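Local coordinates for putative glycosyltransferase (Mannosyltransferase) involved in glycosylating the PBCV-1 major capsid protein (Paramecium bursaria Chlorella virus 1, PDB 2P6W) that probably transfers a sugar from a nucleotide-sugar donor during glycosylation of the viral major capsid protein, this chain being its manganese-binding N-terminal domain, at residues A[98-110]-A[124-136]. Residues are numbered along the deposited sequence; the frame is centred on the assembly and turned at random.
Sequences IDLSDPNILYHTF and VKFVHKDALEIEK
Y107 reaches from strand 107-110 to the helix that follows strand 124-128, and its hydroxyl donates to E135, OH to OE2 2.7 Å, using the lone pair of OE2 that faces away from OE1. K125 NZ, 3.0 Å from E135 OE2, makes a salt bridge from the syn side but well out of the carboxylate plane, so two donors grip one carboxylate oxygen; E153 gives K125 a second carboxylate, and S60 bonds to OE1 of E135. With CG anti to its own carbonyl carbon (chi1 -78°), the Y107 ring runs alongside V127, CE1 to CG2 3.8 Å, and passes A131 CB, while I134 CG2 sits at the ring edge by the hydroxyl. The strands that carry these side chains run antiparallel, 169° between the axes of the short segments: H108 and F126 form a hydrogen-bonded pair, and a nearly straight bond (172°) from H128 N to L106 O, 2.9 Å, follows. Past F126 the pairing opens, and a water bridges F110 N and V124 O. These are neighbouring strands in the mixed sheet of a GT-A-type domain, 124-128 lying between 107-110 and 75-79, with V124 about 8 Å (side chain to ion) from the bound manganese. On the sheet face of H108 and F126, the F126 ring is tucked against the H108 CB, and its CE2 meets the edge of the F110 ring at CZ, 3.8 Å. I98 CD1 lies over one face of the F126 ring, offset toward the rim, and L100 CD2 stays 4.4 Å from F126 CD1. L106, buried over the start of the helix, touches A131 and I134; packing thins only at its outer edge, where CD2 meets CB of the exposed D130 (3.8 Å).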
ATOM      1  N   ILE A  98     -13.211  -5.883   3.761  1.00 23.77           N
ATOM      2  CA  ILE A  98     -12.716  -6.895   2.834  1.00 24.08           C
ATOM      3  C   ILE A  98     -12.748  -8.283   3.457  1.00 24.55           C
ATOM      4  O   ILE A  98     -12.503  -8.442   4.654  1.00 25.04           O
ATOM      5  CB  ILE A  98     -11.275  -6.534   2.300  1.00 24.40           C
ATOM      6  CG1 ILE A  98     -10.782  -7.552   1.271  1.00 23.72           C
ATOM      7  CG2 ILE A  98     -10.279  -6.374   3.434  1.00 24.45           C
ATOM      8  CD1 ILE A  98      -9.560  -7.065   0.466  1.00 24.27           C
ATOM      9  N   ASP A  99     -13.083  -9.274   2.634  1.00 24.82           N
ATOM     10  CA  ASP A  99     -13.160 -10.664   3.045  1.00 25.59           C
ATOM     11  C   ASP A  99     -11.796 -11.302   2.767  1.00 25.98           C
ATOM     12  O   ASP A  99     -11.416 -11.471   1.601  1.00 25.80           O
ATOM     13  CB  ASP A  99     -14.260 -11.346   2.223  1.00 25.42           C
ATOM     14  CG  ASP A  99     -14.384 -12.827   2.496  1.00 26.76           C
ATOM     15  OD1 ASP A  99     -13.656 -13.365   3.354  1.00 26.93           O
ATOM     16  OD2 ASP A  99     -15.248 -13.447   1.841  1.00 30.94           O
ATOM     17  N   LEU A 100     -11.075 -11.644   3.839  1.00 26.26           N
ATOM     18  CA  LEU A 100      -9.744 -12.258   3.722  1.00 27.54           C
ATOM     19  C   LEU A 100      -9.758 -13.769   3.976  1.00 28.22           C
ATOM     20  O   LEU A 100      -8.706 -14.370   4.219  1.00 29.78           O
ATOM     21  CB  LEU A 100      -8.752 -11.568   4.673  1.00 27.46           C
ATOM     22  CG  LEU A 100      -8.486 -10.081   4.391  1.00 28.23           C
ATOM     23  CD1 LEU A 100      -7.610  -9.481   5.483  1.00 27.48           C
ATOM     24  CD2 LEU A 100      -7.874  -9.882   3.011  1.00 26.69           C
ATOM     25  N   SER A 101     -10.936 -14.379   3.895  1.00 28.19           N
ATOM     26  CA  SER A 101     -11.106 -15.778   4.308  1.00 28.18           C
ATOM     27  C   SER A 101     -10.692 -16.837   3.294  1.00 28.73           C
ATOM     28  O   SER A 101     -10.531 -18.007   3.685  1.00 29.37           O
ATOM     29  CB  SER A 101     -12.548 -16.037   4.747  1.00 27.84           C
ATOM     30  OG  SER A 101     -13.416 -15.946   3.646  1.00 27.64           O
ATOM     31  N   ASP A 102     -10.553 -16.483   2.011  1.00 27.97           N
ATOM     32  CA  ASP A 102     -10.186 -17.493   1.003  1.00 27.68           C
ATOM     33  C   ASP A 102      -8.705 -17.837   1.138  1.00 27.52           C
ATOM     34  O   ASP A 102      -7.848 -16.989   0.869  1.00 27.87           O
ATOM     35  CB  ASP A 102     -10.487 -17.013  -0.425  1.00 27.28           C
ATOM     36  CG  ASP A 102     -10.181 -18.075  -1.498  1.00 27.06           C
ATOM     37  OD1 ASP A 102      -9.540 -19.105  -1.209  1.00 26.94           O
ATOM     38  OD2 ASP A 102     -10.599 -17.873  -2.657  1.00 27.21           O
ATOM     39  N   PRO A 103      -8.395 -19.085   1.545  1.00 27.44           N
ATOM     40  CA  PRO A 103      -7.017 -19.446   1.827  1.00 27.27           C
ATOM     41  C   PRO A 103      -6.124 -19.501   0.581  1.00 27.09           C
ATOM     42  O   PRO A 103      -4.903 -19.559   0.715  1.00 28.48           O
ATOM     43  CB  PRO A 103      -7.144 -20.843   2.489  1.00 27.20           C
ATOM     44  CG  PRO A 103      -8.391 -21.401   1.962  1.00 27.95           C
ATOM     45  CD  PRO A 103      -9.317 -20.221   1.762  1.00 27.54           C
ATOM     46  N   ASN A 104      -6.734 -19.443  -0.606  1.00 26.81           N
ATOM     47  CA  ASN A 104      -6.011 -19.561  -1.864  1.00 26.02           C
ATOM     48  C   ASN A 104      -5.456 -18.224  -2.369  1.00 25.02           C
ATOM     49  O   ASN A 104      -4.650 -18.199  -3.294  1.00 24.32           O
ATOM     50  CB  ASN A 104      -6.925 -20.142  -2.943  1.00 27.11           C
ATOM     51  CG  ASN A 104      -6.165 -20.559  -4.192  1.00 28.29           C
ATOM     52  OD1 ASN A 104      -5.074 -21.135  -4.110  1.00 32.86           O
ATOM     53  ND2 ASN A 104      -6.741 -20.275  -5.354  1.00 30.17           N
ATOM     54  N   ILE A 105      -5.914 -17.119  -1.787  1.00 23.58           N
ATOM     55  CA  ILE A 105      -5.504 -15.788  -2.272  1.00 23.21           C
ATOM     56  C   ILE A 105      -4.156 -15.339  -1.688  1.00 22.94           C
ATOM     57  O   ILE A 105      -3.939 -15.438  -0.470  1.00 23.77           O
ATOM     58  CB  ILE A 105      -6.614 -14.734  -2.021  1.00 22.70           C
ATOM     59  CG1 ILE A 105      -7.932 -15.185  -2.666  1.00 22.14           C
ATOM     60  CG2 ILE A 105      -6.193 -13.356  -2.569  1.00 24.20           C
ATOM     61  CD1 ILE A 105      -7.822 -15.530  -4.171  1.00 21.90           C
ATOM     62  N   LEU A 106      -3.263 -14.872  -2.580  1.00 22.53           N
ATOM     63  CA  LEU A 106      -1.941 -14.329  -2.218  1.00 21.77           C
ATOM     64  C   LEU A 106      -1.898 -12.801  -2.284  1.00 21.65           C
ATOM     65  O   LEU A 106      -1.125 -12.191  -1.563  1.00 21.18           O
ATOM     66  CB  LEU A 106      -0.842 -14.891  -3.119  1.00 21.87           C
ATOM     67  CG  LEU A 106      -0.503 -16.384  -3.034  1.00 21.46           C
ATOM     68  CD1 LEU A 106       0.342 -16.765  -4.237  1.00 22.32           C
ATOM     69  CD2 LEU A 106       0.197 -16.770  -1.742  1.00 21.58           C
ATOM     70  N   TYR A 107      -2.715 -12.194  -3.149  1.00 20.84           N
ATOM     71  CA  TYR A 107      -2.745 -10.729  -3.276  1.00 20.99           C
ATOM     72  C   TYR A 107      -4.157 -10.207  -3.376  1.00 20.54           C
ATOM     73  O   TYR A 107      -4.943 -10.742  -4.140  1.00 20.57           O
ATOM     74  CB  TYR A 107      -2.042 -10.313  -4.575  1.00 21.17           C
ATOM     75  CG  TYR A 107      -0.532 -10.322  -4.523  1.00 21.75           C
ATOM     76  CD1 TYR A 107       0.182  -9.172  -4.169  1.00 21.24           C
ATOM     77  CD2 TYR A 107       0.185 -11.471  -4.841  1.00 21.67           C
ATOM     78  CE1 TYR A 107       1.577  -9.177  -4.106  1.00 21.02           C
ATOM     79  CE2 TYR A 107       1.562 -11.485  -4.788  1.00 19.84           C
ATOM     80  CZ  TYR A 107       2.251 -10.340  -4.410  1.00 21.34           C
ATOM     81  OH  TYR A 107       3.633 -10.366  -4.362  1.00 20.88           O
ATOM     82  N   HIS A 108      -4.468  -9.158  -2.614  1.00 20.22           N
ATOM     83  CA  HIS A 108      -5.654  -8.353  -2.860  1.00 20.42           C
ATOM     84  C   HIS A 108      -5.196  -6.987  -3.353  1.00 19.74           C
ATOM     85  O   HIS A 108      -4.370  -6.335  -2.697  1.00 19.85           O
ATOM     86  CB  HIS A 108      -6.470  -8.191  -1.576  1.00 20.53           C
ATOM     87  CG  HIS A 108      -7.171  -9.441  -1.167  1.00 20.45           C
ATOM     88  ND1 HIS A 108      -6.628 -10.346  -0.285  1.00 23.67           N
ATOM     89  CD2 HIS A 108      -8.350  -9.962  -1.566  1.00 17.61           C
ATOM     90  CE1 HIS A 108      -7.446 -11.373  -0.152  1.00 19.74           C
ATOM     91  NE2 HIS A 108      -8.509 -11.154  -0.903  1.00 21.84           N
ATOM     92  N   THR A 109      -5.682  -6.591  -4.533  1.00 19.96           N
ATOM     93  CA  THR A 109      -5.318  -5.323  -5.154  1.00 19.66           C
ATOM     94  C   THR A 109      -6.577  -4.572  -5.568  1.00 19.87           C
ATOM     95  O   THR A 109      -7.698  -5.084  -5.411  1.00 20.23           O
ATOM     96  CB  THR A 109      -4.388  -5.555  -6.388  1.00 19.61           C
ATOM     97  OG1 THR A 109      -5.069  -6.409  -7.325  1.00 21.60           O
ATOM     98  CG2 THR A 109      -3.087  -6.200  -5.934  1.00 20.94           C
ATOM     99  N   PHE A 110      -6.398  -3.361  -6.080  1.00 19.55           N
ATOM    100  CA  PHE A 110      -7.514  -2.443  -6.358  1.00 19.67           C
ATOM    101  C   PHE A 110      -7.345  -1.767  -7.692  1.00 19.74           C
ATOM    102  O   PHE A 110      -6.243  -1.352  -8.044  1.00 20.91           O
ATOM    103  CB  PHE A 110      -7.648  -1.409  -5.220  1.00 19.89           C
ATOM    104  CG  PHE A 110      -7.710  -2.064  -3.897  1.00 20.70           C
ATOM    105  CD1 PHE A 110      -8.921  -2.558  -3.425  1.00 21.46           C
ATOM    106  CD2 PHE A 110      -6.548  -2.304  -3.170  1.00 21.64           C
ATOM    107  CE1 PHE A 110      -8.985  -3.260  -2.226  1.00 21.83           C
ATOM    108  CE2 PHE A 110      -6.592  -2.992  -1.978  1.00 22.82           C
ATOM    109  CZ  PHE A 110      -7.816  -3.484  -1.496  1.00 21.96           C
ATOM    110  N   VAL A 124      -2.125   0.777  -2.201  1.00 19.77           N
ATOM    111  CA  VAL A 124      -2.655  -0.089  -1.131  1.00 19.85           C
ATOM    112  C   VAL A 124      -2.610  -1.512  -1.685  1.00 20.19           C
ATOM    113  O   VAL A 124      -3.180  -1.766  -2.749  1.00 20.46           O
ATOM    114  CB  VAL A 124      -4.126   0.252  -0.786  1.00 19.64           C
ATOM    115  CG1 VAL A 124      -4.621  -0.663   0.317  1.00 18.40           C
ATOM    116  CG2 VAL A 124      -4.234   1.721  -0.324  1.00 20.06           C
ATOM    117  N   LYS A 125      -1.924  -2.417  -0.984  1.00 20.63           N
ATOM    118  CA  LYS A 125      -1.667  -3.758  -1.527  1.00 20.02           C
ATOM    119  C   LYS A 125      -1.546  -4.741  -0.377  1.00 20.79           C
ATOM    120  O   LYS A 125      -0.699  -4.566   0.513  1.00 20.98           O
ATOM    121  CB  LYS A 125      -0.359  -3.762  -2.342  1.00 20.78           C
ATOM    122  CG  LYS A 125       0.034  -5.112  -2.917  1.00 20.89           C
ATOM    123  CD  LYS A 125       1.358  -5.046  -3.703  1.00 21.34           C
ATOM    124  CE  LYS A 125       2.572  -4.857  -2.786  1.00 22.52           C
ATOM    125  NZ  LYS A 125       3.866  -5.179  -3.544  1.00 22.68           N
ATOM    126  N   PHE A 126      -2.406  -5.763  -0.391  1.00 20.49           N
ATOM    127  CA  PHE A 126      -2.382  -6.846   0.592  1.00 20.50           C
ATOM    128  C   PHE A 126      -1.574  -7.991   0.033  1.00 21.06           C
ATOM    129  O   PHE A 126      -1.834  -8.444  -1.078  1.00 20.79           O
ATOM    130  CB  PHE A 126      -3.795  -7.389   0.840  1.00 20.06           C
ATOM    131  CG  PHE A 126      -4.693  -6.470   1.624  1.00 19.39           C
ATOM    132  CD1 PHE A 126      -4.895  -6.684   2.979  1.00 20.18           C
ATOM    133  CD2 PHE A 126      -5.391  -5.430   0.996  1.00 21.02           C
ATOM    134  CE1 PHE A 126      -5.760  -5.856   3.724  1.00 21.86           C
ATOM    135  CE2 PHE A 126      -6.259  -4.594   1.741  1.00 21.62           C
ATOM    136  CZ  PHE A 126      -6.442  -4.824   3.095  1.00 22.42           C
ATOM    137  N   VAL A 127      -0.616  -8.468   0.827  1.00 21.09           N
ATOM    138  CA  VAL A 127       0.282  -9.551   0.430  1.00 20.79           C
ATOM    139  C   VAL A 127       0.271 -10.630   1.516  1.00 20.45           C
ATOM    140  O   VAL A 127       0.637 -10.358   2.662  1.00 20.74           O
ATOM    141  CB  VAL A 127       1.745  -9.040   0.307  1.00 20.59           C
ATOM    142  CG1 VAL A 127       2.643 -10.140  -0.262  1.00 22.68           C
ATOM    143  CG2 VAL A 127       1.819  -7.798  -0.563  1.00 20.73           C
ATOM    144  N   HIS A 128      -0.122 -11.856   1.158  1.00 20.40           N
ATOM    145  CA  HIS A 128      -0.160 -12.955   2.112  1.00 20.73           C
ATOM    146  C   HIS A 128       1.269 -13.356   2.460  1.00 20.25           C
ATOM    147  O   HIS A 128       2.175 -13.225   1.622  1.00 21.13           O
ATOM    148  CB  HIS A 128      -0.862 -14.155   1.491  1.00 20.61           C
ATOM    149  CG  HIS A 128      -1.189 -15.234   2.473  1.00 21.17           C
ATOM    150  ND1 HIS A 128      -0.349 -16.303   2.706  1.00 23.24           N
ATOM    151  CD2 HIS A 128      -2.254 -15.411   3.288  1.00 23.48           C
ATOM    152  CE1 HIS A 128      -0.880 -17.089   3.623  1.00 25.00           C
ATOM    153  NE2 HIS A 128      -2.040 -16.574   3.993  1.00 23.49           N
ATOM    154  N   LYS A 129       1.470 -13.862   3.676  1.00 20.73           N
ATOM    155  CA  LYS A 129       2.807 -14.300   4.079  1.00 21.18           C
ATOM    156  C   LYS A 129       3.447 -15.267   3.094  1.00 20.81           C
ATOM    157  O   LYS A 129       4.671 -15.292   2.970  1.00 21.38           O
ATOM    158  CB  LYS A 129       2.813 -14.893   5.490  1.00 21.83           C
ATOM    159  CG  LYS A 129       1.955 -16.105   5.651  1.00 24.35           C
ATOM    160  CD  LYS A 129       2.521 -17.036   6.734  1.00 30.13           C
ATOM    161  CE  LYS A 129       1.593 -18.220   6.987  1.00 32.44           C
ATOM    162  NZ  LYS A 129       1.641 -19.261   5.920  1.00 34.94           N
ATOM    163  N   ASP A 130       2.634 -16.062   2.399  1.00 20.63           N
ATOM    164  CA  ASP A 130       3.166 -17.073   1.481  1.00 21.33           C
ATOM    165  C   ASP A 130       3.620 -16.460   0.166  1.00 21.18           C
ATOM    166  O   ASP A 130       4.115 -17.177  -0.701  1.00 21.64           O
ATOM    167  CB  ASP A 130       2.160 -18.207   1.238  1.00 21.36           C
ATOM    168  CG  ASP A 130       1.995 -19.110   2.463  1.00 23.20           C
ATOM    169  OD1 ASP A 130       2.937 -19.208   3.280  1.00 27.76           O
ATOM    170  OD2 ASP A 130       0.945 -19.745   2.622  1.00 24.20           O
ATOM    171  N   ALA A 131       3.438 -15.144   0.026  1.00 20.59           N
ATOM    172  CA  ALA A 131       3.946 -14.415  -1.141  1.00 20.29           C
ATOM    173  C   ALA A 131       5.199 -13.592  -0.822  1.00 19.94           C
ATOM    174  O   ALA A 131       5.647 -12.794  -1.655  1.00 20.60           O
ATOM    175  CB  ALA A 131       2.859 -13.518  -1.745  1.00 20.60           C
ATOM    176  N   LEU A 132       5.799 -13.799   0.354  1.00 20.59           N
ATOM    177  CA  LEU A 132       7.023 -13.049   0.663  1.00 20.77           C
ATOM    178  C   LEU A 132       8.140 -13.370  -0.327  1.00 20.96           C
ATOM    179  O   LEU A 132       8.897 -12.476  -0.718  1.00 21.00           O
ATOM    180  CB  LEU A 132       7.504 -13.337   2.078  1.00 21.67           C
ATOM    181  CG  LEU A 132       6.708 -12.658   3.185  1.00 22.49           C
ATOM    182  CD1 LEU A 132       7.179 -13.221   4.524  1.00 22.42           C
ATOM    183  CD2 LEU A 132       6.842 -11.130   3.175  1.00 23.99           C
ATOM    184  N   GLU A 133       8.228 -14.626  -0.759  1.00 20.49           N
ATOM    185  CA  GLU A 133       9.295 -14.990  -1.704  1.00 21.42           C
ATOM    186  C   GLU A 133       9.023 -14.383  -3.077  1.00 21.20           C
ATOM    187  O   GLU A 133       9.948 -14.070  -3.835  1.00 22.19           O
ATOM    188  CB  GLU A 133       9.429 -16.510  -1.765  1.00 21.66           C
ATOM    189  CG  GLU A 133      10.070 -17.059  -0.497  1.00 21.27           C
ATOM    190  CD  GLU A 133      11.539 -16.721  -0.425  1.00 23.78           C
ATOM    191  OE1 GLU A 133      12.254 -16.972  -1.421  1.00 24.04           O
ATOM    192  OE2 GLU A 133      11.972 -16.204   0.629  1.00 22.31           O
ATOM    193  N   ILE A 134       7.743 -14.188  -3.376  1.00 21.30           N
ATOM    194  CA  ILE A 134       7.357 -13.482  -4.600  1.00 20.81           C
ATOM    195  C   ILE A 134       7.782 -12.028  -4.553  1.00 21.10           C
ATOM    196  O   ILE A 134       8.330 -11.507  -5.528  1.00 21.77           O
ATOM    197  CB  ILE A 134       5.845 -13.562  -4.857  1.00 20.72           C
ATOM    198  CG1 ILE A 134       5.455 -15.022  -5.129  1.00 20.09           C
ATOM    199  CG2 ILE A 134       5.467 -12.633  -6.015  1.00 20.07           C
ATOM    200  CD1 ILE A 134       3.958 -15.247  -5.352  1.00 21.70           C
ATOM    201  N   GLU A 135       7.541 -11.369  -3.419  1.00 20.41           N
ATOM    202  CA  GLU A 135       7.967  -9.975  -3.285  1.00 20.19           C
ATOM    203  C   GLU A 135       9.490  -9.844  -3.430  1.00 20.46           C
ATOM    204  O   GLU A 135       9.994  -8.852  -3.956  1.00 21.03           O
ATOM    205  CB  GLU A 135       7.500  -9.407  -1.963  1.00 20.23           C
ATOM    206  CG  GLU A 135       5.988  -9.189  -1.943  1.00 20.61           C
ATOM    207  CD  GLU A 135       5.590  -7.970  -2.768  1.00 21.72           C
ATOM    208  OE1 GLU A 135       6.243  -6.918  -2.633  1.00 22.47           O
ATOM    209  OE2 GLU A 135       4.633  -8.047  -3.558  1.00 23.29           O
ATOM    210  N   LYS A 136      10.223 -10.845  -2.957  1.00 20.26           N
ATOM    211  CA  LYS A 136      11.663 -10.849  -3.147  1.00 21.13           C
ATOM    212  C   LYS A 136      12.012 -10.805  -4.634  1.00 20.95           C
ATOM    213  O   LYS A 136      12.935 -10.089  -5.039  1.00 21.02           O
ATOM    214  CB  LYS A 136      12.316 -12.075  -2.505  1.00 21.68           C
ATOM    215  CG  LYS A 136      12.453 -12.000  -1.004  1.00 22.21           C
ATOM    216  CD  LYS A 136      13.274 -13.184  -0.479  1.00 23.59           C
ATOM    217  CE  LYS A 136      13.301 -13.263   1.043  1.00 25.47           C
ATOM    218  NZ  LYS A 136      14.105 -14.457   1.465  1.00 26.83           N
TER
HETATM  219  O   HOH W   1      -3.558  -2.687  -5.289  1.00 21.05           O